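Local coordinates for glucan-binding protein C, GbpC (Streptococcus mutans UA159, PDB 5UQZ) that binds glucan and probably mediates both sucrose-dependent and sucrose-independent adherence of this bacterium as a cell-wall-anchored surface protein, at residues D117-G129 and N164-P176. Sequence-based numbering, arbitrary orientation.
Sequences DPKEDTWFKMKVG and NEGSALVNLFHDP
W123 turns its CG to lie beside its backbone N (chi1 -75°), while N171 across from it sends CG opposite its own N (chi1 -172°). The N171 amide therefore lies flat on one face of the indole, with the two planes 12° apart. N171 CB sits over the six-membered ring of W123, 3.6 Å from its centroid, a CH-pi contact. N171 OD1 is 3.4 Å from W123 NE1, but the angle is too poor for a hydrogen bond. L169 CG meets the indole at its edge. F124, T122, M126, V170 and L172 are on the other face of the sheet. There the F124 ring packs on V170 CB and on L172 CB and CD2. M126 SD touches V170 CG2.

Strands 122-127 and 167-172 pair antiparallel in a four-stranded sheet of the beta-supersandwich; 122-127 is its outermost strand and 167-172 lies next to it. Six backbone hydrogen bonds join T122 with L172, F124 with V170, and M126 with A168. V128 N adds a bond to G166 O just beyond the strands.

At the other end D121 holds the chain just after strand 167-172. D121 OD1 accepts from H174 N at 2.9 Å, on the anti side and somewhat out of the carboxylate plane. A water also donates to OD1. D121 OD2 lies at the edge of the F173 ring, 3.5 Å from F173 CD1, and a second water links it to N171 ND2. K119 O sits 3.4 Å above the centre of the imidazole of H174, whose ND1 bonds to A72 O.

The F124 face is thus mostly apolar; the W123 face is mixed, with an amide laid on the indole. The end at D121 is polar, and the two D121 oxygens, with three hydrogen bonds between them, probably hold the carboxylate against rotation and keep it ionised.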
ATOM      1  N   ASP A 117      -1.976  12.196  22.664  1.00  9.61           N
ATOM      2  CA  ASP A 117      -0.849  13.101  22.703  1.00 10.39           C
ATOM      3  C   ASP A 117      -0.454  13.460  21.269  1.00 10.21           C
ATOM      4  O   ASP A 117      -0.640  12.652  20.349  1.00 10.28           O
ATOM      5  CB  ASP A 117       0.307  12.353  23.352  1.00 12.91           C
ATOM      6  CG  ASP A 117       1.457  13.265  23.686  1.00 13.24           C
ATOM      7  OD1 ASP A 117       1.436  13.883  24.770  1.00 16.74           O
ATOM      8  OD2 ASP A 117       2.388  13.411  22.870  1.00 12.39           O
ATOM      9  N   PRO A 118       0.119  14.650  21.047  1.00  9.30           N
ATOM     10  CA  PRO A 118       0.580  14.970  19.686  1.00  9.82           C
ATOM     11  C   PRO A 118       1.564  13.966  19.118  1.00  9.09           C
ATOM     12  O   PRO A 118       1.731  13.867  17.895  1.00  9.60           O
ATOM     13  CB  PRO A 118       1.214  16.353  19.847  1.00 11.62           C
ATOM     14  CG  PRO A 118       0.505  16.960  20.986  1.00 16.44           C
ATOM     15  CD  PRO A 118       0.217  15.806  21.948  1.00 12.14           C
ATOM     16  N   LYS A 119       2.309  13.283  19.974  1.00  8.57           N
ATOM     17  CA  LYS A 119       3.392  12.420  19.531  1.00  9.16           C
ATOM     18  C   LYS A 119       2.949  11.007  19.180  1.00  9.65           C
ATOM     19  O   LYS A 119       3.811  10.193  18.820  1.00 12.07           O
ATOM     20  CB  LYS A 119       4.488  12.365  20.593  1.00  9.82           C
ATOM     21  CG  LYS A 119       5.023  13.780  20.933  1.00 10.88           C
ATOM     22  CD  LYS A 119       6.230  13.722  21.890  1.00 11.85           C
ATOM     23  CE  LYS A 119       5.919  13.136  23.237  1.00 12.04           C
ATOM     24  NZ  LYS A 119       4.867  13.876  23.999  1.00 11.86           N
ATOM     25  N   GLU A 120       1.648  10.692  19.251  1.00  9.60           N
ATOM     26  CA  GLU A 120       1.217   9.317  19.002  1.00  9.64           C
ATOM     27  C   GLU A 120       0.157   9.246  17.907  1.00  8.88           C
ATOM     28  O   GLU A 120      -0.508  10.235  17.551  1.00  9.54           O
ATOM     29  CB  GLU A 120       0.725   8.621  20.254  1.00 11.51           C
ATOM     30  CG  GLU A 120      -0.552   9.236  20.723  1.00 11.46           C
ATOM     31  CD  GLU A 120      -1.081   8.634  22.043  1.00 14.84           C
ATOM     32  OE1 GLU A 120      -0.985   7.414  22.220  1.00 22.11           O
ATOM     33  OE2 GLU A 120      -1.621   9.359  22.896  1.00 12.73           O
ATOM     34  N   ASP A 121       0.083   8.052  17.314  1.00  8.61           N
ATOM     35  CA  ASP A 121      -0.967   7.778  16.347  1.00  8.41           C
ATOM     36  C   ASP A 121      -2.320   8.092  16.972  1.00  8.76           C
ATOM     37  O   ASP A 121      -2.547   7.824  18.145  1.00  9.77           O
ATOM     38  CB  ASP A 121      -0.933   6.303  15.938  1.00  8.88           C
ATOM     39  CG  ASP A 121       0.349   5.873  15.253  1.00  9.43           C
ATOM     40  OD1 ASP A 121       1.116   6.717  14.730  1.00  9.21           O
ATOM     41  OD2 ASP A 121       0.566   4.651  15.191  1.00 11.71           O
ATOM     42  N   THR A 122      -3.218   8.666  16.177  1.00  8.66           N
ATOM     43  CA  THR A 122      -4.487   9.190  16.686  1.00  8.88           C
ATOM     44  C   THR A 122      -5.648   8.549  15.947  1.00 10.49           C
ATOM     45  O   THR A 122      -5.581   8.347  14.744  1.00 18.42           O
ATOM     46  CB  THR A 122      -4.459  10.719  16.444  1.00 10.18           C
ATOM     47  OG1 THR A 122      -3.367  11.278  17.213  1.00 11.23           O
ATOM     48  CG2 THR A 122      -5.732  11.420  16.873  1.00 11.35           C
ATOM     49  N   TRP A 123      -6.741   8.263  16.622  1.00  7.85           N
ATOM     50  CA  TRP A 123      -7.913   7.619  16.020  1.00  8.80           C
ATOM     51  C   TRP A 123      -9.104   8.563  16.085  1.00  6.88           C
ATOM     52  O   TRP A 123      -9.348   9.179  17.138  1.00  7.63           O
ATOM     53  CB  TRP A 123      -8.258   6.354  16.811  1.00  8.80           C
ATOM     54  CG  TRP A 123      -7.382   5.175  16.595  1.00  9.21           C
ATOM     55  CD1 TRP A 123      -6.172   4.912  17.223  1.00 13.03           C
ATOM     56  CD2 TRP A 123      -7.645   4.043  15.760  1.00  9.83           C
ATOM     57  NE1 TRP A 123      -5.686   3.688  16.813  1.00 13.37           N
ATOM     58  CE2 TRP A 123      -6.572   3.133  15.921  1.00 11.86           C
ATOM     59  CE3 TRP A 123      -8.686   3.717  14.896  1.00 10.31           C
ATOM     60  CZ2 TRP A 123      -6.536   1.923  15.253  1.00 14.18           C
ATOM     61  CZ3 TRP A 123      -8.648   2.529  14.227  1.00 13.74           C
ATOM     62  CH2 TRP A 123      -7.576   1.647  14.399  1.00 16.95           C
ATOM     63  N   PHE A 124      -9.877   8.604  15.006  1.00  7.50           N
ATOM     64  CA  PHE A 124     -11.059   9.448  14.975  1.00  7.24           C
ATOM     65  C   PHE A 124     -11.979   8.979  13.866  1.00  7.47           C
ATOM     66  O   PHE A 124     -11.574   8.227  12.977  1.00  8.96           O
ATOM     67  CB  PHE A 124     -10.730  10.950  14.797  1.00  8.35           C
ATOM     68  CG  PHE A 124      -9.787  11.256  13.668  1.00  8.00           C
ATOM     69  CD1 PHE A 124     -10.238  11.375  12.364  1.00  9.03           C
ATOM     70  CD2 PHE A 124      -8.437  11.436  13.935  1.00  8.99           C
ATOM     71  CE1 PHE A 124      -9.324  11.693  11.329  1.00  8.71           C
ATOM     72  CE2 PHE A 124      -7.548  11.738  12.919  1.00 10.12           C
ATOM     73  CZ  PHE A 124      -8.016  11.867  11.620  1.00  9.73           C
ATOM     74  N   LYS A 125     -13.227   9.434  13.922  1.00  8.63           N
ATOM     75  CA  LYS A 125     -14.173   9.223  12.840  1.00 10.10           C
ATOM     76  C   LYS A 125     -14.191  10.471  11.976  1.00 10.57           C
ATOM     77  O   LYS A 125     -14.292  11.580  12.489  1.00 15.04           O
ATOM     78  CB  LYS A 125     -15.557   9.018  13.472  1.00 16.28           C
ATOM     79  CG  LYS A 125     -16.671   8.582  12.580  1.00 20.43           C
ATOM     80  CD  LYS A 125     -18.053   8.885  13.175  1.00 28.29           C
ATOM     81  CE  LYS A 125     -18.223   8.231  14.496  1.00 25.83           C
ATOM     82  NZ  LYS A 125     -19.668   8.265  14.927  1.00 29.39           N
ATOM     83  N   MET A 126     -14.062  10.284  10.678  1.00  9.63           N
ATOM     84  CA  MET A 126     -14.278  11.380   9.747  1.00  8.68           C
ATOM     85  C   MET A 126     -15.728  11.409   9.303  1.00  8.93           C
ATOM     86  O   MET A 126     -16.427  10.387   9.314  1.00 11.17           O
ATOM     87  CB  MET A 126     -13.397  11.213   8.510  1.00 10.76           C
ATOM     88  CG  MET A 126     -11.918  11.494   8.767  1.00 10.86           C
ATOM     89  SD  MET A 126     -10.878  11.342   7.326  1.00 11.89           S
ATOM     90  CE  MET A 126     -11.139  12.915   6.537  1.00 13.12           C
ATOM     91  N   LYS A 127     -16.196  12.610   8.947  1.00  9.39           N
ATOM     92  CA  LYS A 127     -17.564  12.851   8.519  1.00  9.30           C
ATOM     93  C   LYS A 127     -17.526  13.355   7.080  1.00  9.57           C
ATOM     94  O   LYS A 127     -16.725  14.251   6.741  1.00  9.95           O
ATOM     95  CB  LYS A 127     -18.145  13.928   9.461  1.00 11.14           C
ATOM     96  CG  LYS A 127     -19.549  14.358   9.071  1.00 11.89           C
ATOM     97  CD  LYS A 127     -20.159  15.248  10.155  1.00 11.32           C
ATOM     98  CE  LYS A 127     -21.512  15.771   9.703  1.00 12.28           C
ATOM     99  NZ  LYS A 127     -22.115  16.687  10.701  1.00 11.88           N
ATOM    100  N   VAL A 128     -18.387  12.796   6.243  1.00 10.14           N
ATOM    101  CA  VAL A 128     -18.402  13.180   4.834  1.00 10.71           C
ATOM    102  C   VAL A 128     -18.534  14.694   4.707  1.00 10.93           C
ATOM    103  O   VAL A 128     -19.408  15.313   5.339  1.00 12.83           O
ATOM    104  CB  VAL A 128     -19.547  12.468   4.102  1.00 13.25           C
ATOM    105  CG1 VAL A 128     -19.827  13.144   2.747  1.00 14.98           C
ATOM    106  CG2 VAL A 128     -19.210  10.996   3.894  1.00 15.28           C
ATOM    107  N   GLY A 129     -17.661  15.292   3.885  1.00 11.89           N
ATOM    108  CA  GLY A 129     -17.761  16.684   3.519  1.00 13.98           C
ATOM    109  C   GLY A 129     -17.031  17.638   4.429  1.00 13.72           C
ATOM    110  O   GLY A 129     -16.985  18.835   4.132  1.00 18.99           O
ATOM    111  N   ASN A 164     -23.743   3.607   5.993  1.00 12.32           N
ATOM    112  CA  ASN A 164     -24.924   4.446   5.803  1.00 13.66           C
ATOM    113  C   ASN A 164     -24.969   5.598   6.800  1.00 14.81           C
ATOM    114  O   ASN A 164     -26.028   6.152   7.070  1.00 17.26           O
ATOM    115  CB  ASN A 164     -26.208   3.618   5.824  1.00 15.63           C
ATOM    116  CG  ASN A 164     -26.379   2.821   4.541  1.00 16.39           C
ATOM    117  OD1 ASN A 164     -26.025   3.307   3.480  1.00 18.33           O
ATOM    118  ND2 ASN A 164     -26.963   1.637   4.633  1.00 17.40           N
ATOM    119  N   GLU A 165     -23.817   5.982   7.334  1.00 13.58           N
ATOM    120  CA  GLU A 165     -23.718   7.020   8.349  0.58 14.37           C
ATOM    121  C   GLU A 165     -22.839   8.181   7.902  1.00 14.44           C
ATOM    122  O   GLU A 165     -22.590   9.096   8.703  1.00 16.06           O
ATOM    123  CB  GLU A 165     -23.166   6.428   9.659  0.58 19.45           C
ATOM    124  CG  GLU A 165     -23.923   5.206  10.185  0.58 25.75           C
ATOM    125  CD  GLU A 165     -23.174   4.493  11.308  0.58 31.33           C
ATOM    126  OE1 GLU A 165     -22.587   5.176  12.176  0.58 32.36           O
ATOM    127  OE2 GLU A 165     -23.164   3.250  11.312  0.58 34.37           O
ATOM    128  N   GLY A 166     -22.354   8.170   6.660  1.00 12.50           N
ATOM    129  CA  GLY A 166     -21.497   9.269   6.197  1.00 13.66           C
ATOM    130  C   GLY A 166     -20.227   9.394   7.006  1.00 11.05           C
ATOM    131  O   GLY A 166     -19.779  10.512   7.278  1.00 12.64           O
ATOM    132  N   SER A 167     -19.636   8.256   7.401  1.00 10.85           N
ATOM    133  CA  SER A 167     -18.508   8.297   8.322  1.00  9.96           C
ATOM    134  C   SER A 167     -17.529   7.189   7.977  1.00  9.21           C
ATOM    135  O   SER A 167     -17.850   6.226   7.253  1.00 10.19           O
ATOM    136  CB  SER A 167     -18.991   8.090   9.767  1.00 12.20           C
ATOM    137  OG  SER A 167     -19.435   6.737   9.934  1.00 13.91           O
ATOM    138  N   ALA A 168     -16.311   7.342   8.489  1.00  8.39           N
ATOM    139  CA  ALA A 168     -15.347   6.260   8.388  1.00  8.38           C
ATOM    140  C   ALA A 168     -14.402   6.410   9.577  1.00  8.59           C
ATOM    141  O   ALA A 168     -14.174   7.518  10.069  1.00  9.97           O
ATOM    142  CB  ALA A 168     -14.555   6.353   7.069  1.00  9.83           C
ATOM    143  N   LEU A 169     -13.887   5.274  10.053  1.00  7.91           N
ATOM    144  CA  LEU A 169     -12.937   5.271  11.142  1.00  7.48           C
ATOM    145  C   LEU A 169     -11.517   5.403  10.583  1.00  7.33           C
ATOM    146  O   LEU A 169     -11.150   4.696   9.628  1.00  7.95           O
ATOM    147  CB  LEU A 169     -13.096   3.991  11.942  1.00  9.19           C
ATOM    148  CG  LEU A 169     -12.265   3.905  13.240  1.00 11.05           C
ATOM    149  CD1 LEU A 169     -12.702   4.992  14.232  1.00 12.48           C
ATOM    150  CD2 LEU A 169     -12.389   2.509  13.835  1.00 12.16           C
ATOM    151  N   VAL A 170     -10.688   6.212  11.243  1.00  7.44           N
ATOM    152  CA  VAL A 170      -9.347   6.542  10.775  1.00  7.28           C
ATOM    153  C   VAL A 170      -8.344   6.305  11.882  1.00  8.55           C
ATOM    154  O   VAL A 170      -8.540   6.762  13.023  1.00  8.39           O
ATOM    155  CB  VAL A 170      -9.251   8.011  10.313  1.00  8.33           C
ATOM    156  CG1 VAL A 170      -7.807   8.393   9.982  1.00  9.93           C
ATOM    157  CG2 VAL A 170     -10.143   8.205   9.101  1.00  9.86           C
ATOM    158  N   ASN A 171      -7.247   5.635  11.549  1.00  7.60           N
ATOM    159  CA  ASN A 171      -6.023   5.627  12.341  1.00  7.80           C
ATOM    160  C   ASN A 171      -5.050   6.527  11.581  1.00  7.91           C
ATOM    161  O   ASN A 171      -4.646   6.204  10.449  1.00  8.71           O
ATOM    162  CB  ASN A 171      -5.513   4.194  12.418  1.00  9.50           C
ATOM    163  CG  ASN A 171      -4.348   4.022  13.364  1.00 12.87           C
ATOM    164  OD1 ASN A 171      -3.960   4.925  14.131  1.00 17.01           O
ATOM    165  ND2 ASN A 171      -3.806   2.820  13.346  1.00 13.78           N
ATOM    166  N   LEU A 172      -4.779   7.701  12.150  1.00  7.81           N
ATOM    167  CA  LEU A 172      -3.910   8.687  11.552  1.00  7.67           C
ATOM    168  C   LEU A 172      -2.531   8.547  12.177  1.00  7.75           C
ATOM    169  O   LEU A 172      -2.336   8.801  13.378  1.00  9.02           O
ATOM    170  CB  LEU A 172      -4.460  10.083  11.826  1.00 10.60           C
ATOM    171  CG  LEU A 172      -3.626  11.242  11.287  1.00 15.72           C
ATOM    172  CD1 LEU A 172      -3.757  11.352   9.811  1.00 19.29           C
ATOM    173  CD2 LEU A 172      -4.101  12.588  11.924  1.00 20.36           C
ATOM    174  N   PHE A 173      -1.540   8.174  11.376  1.00  7.59           N
ATOM    175  CA  PHE A 173      -0.192   7.948  11.937  1.00  7.87           C
ATOM    176  C   PHE A 173       0.500   9.258  12.234  1.00  7.96           C
ATOM    177  O   PHE A 173       0.395  10.236  11.477  1.00  7.95           O
ATOM    178  CB  PHE A 173       0.597   7.134  10.902  1.00  8.89           C
ATOM    179  CG  PHE A 173      -0.025   5.757  10.689  1.00  8.76           C
ATOM    180  CD1 PHE A 173      -0.016   4.811  11.735  1.00 10.73           C
ATOM    181  CD2 PHE A 173      -0.740   5.472   9.525  1.00  9.26           C
ATOM    182  CE1 PHE A 173      -0.622   3.583  11.555  1.00 12.64           C
ATOM    183  CE2 PHE A 173      -1.353   4.244   9.367  1.00 12.18           C
ATOM    184  CZ  PHE A 173      -1.292   3.301  10.387  1.00 13.21           C
ATOM    185  N   HIS A 174       1.264   9.291  13.332  1.00  7.46           N
ATOM    186  CA  HIS A 174       1.982  10.533  13.624  1.00  7.02           C
ATOM    187  C   HIS A 174       3.102  10.771  12.618  1.00  7.54           C
ATOM    188  O   HIS A 174       3.499  11.920  12.425  1.00  7.76           O
ATOM    189  CB  HIS A 174       2.468  10.589  15.068  1.00  8.81           C
ATOM    190  CG  HIS A 174       3.564   9.636  15.387  1.00  8.77           C
ATOM    191  ND1 HIS A 174       4.885   9.995  15.270  1.00 11.70           N
ATOM    192  CD2 HIS A 174       3.544   8.350  15.792  1.00 10.65           C
ATOM    193  CE1 HIS A 174       5.637   8.956  15.603  1.00 13.52           C
ATOM    194  NE2 HIS A 174       4.845   7.960  15.954  1.00 13.54           N
ATOM    195  N   ASP A 175       3.605   9.701  11.975  1.00  7.08           N
ATOM    196  CA  ASP A 175       4.579   9.828  10.898  1.00  7.49           C
ATOM    197  C   ASP A 175       3.820  10.052   9.587  1.00  7.49           C
ATOM    198  O   ASP A 175       3.139   9.133   9.103  1.00  7.75           O
ATOM    199  CB  ASP A 175       5.436   8.559  10.841  1.00  8.49           C
ATOM    200  CG  ASP A 175       6.482   8.589   9.714  1.00  8.91           C
ATOM    201  OD1 ASP A 175       6.367   9.402   8.786  1.00  8.41           O
ATOM    202  OD2 ASP A 175       7.400   7.751   9.737  1.00 10.15           O
ATOM    203  N   PRO A 176       3.923  11.243   8.969  1.00  7.20           N
ATOM    204  CA  PRO A 176       3.088  11.535   7.794  1.00  8.19           C
ATOM    205  C   PRO A 176       3.430  10.669   6.598  1.00  7.84           C
ATOM    206  O   PRO A 176       2.625  10.593   5.658  1.00  7.95           O
ATOM    207  CB  PRO A 176       3.376  13.028   7.492  1.00  8.23           C
ATOM    208  CG  PRO A 176       4.743  13.232   8.071  1.00  8.29           C
ATOM    209  CD  PRO A 176       4.813  12.370   9.308  1.00  7.78           C
TER
HETATM  210  O   HOH W   1       3.310   6.556  12.883  1.00 12.60           O
HETATM  211  O   HOH W   2      -1.608   3.026  15.429  1.00 24.29           O
HETATM  212  O   HOH W   3     -21.734   8.298  12.810  1.00 40.95           O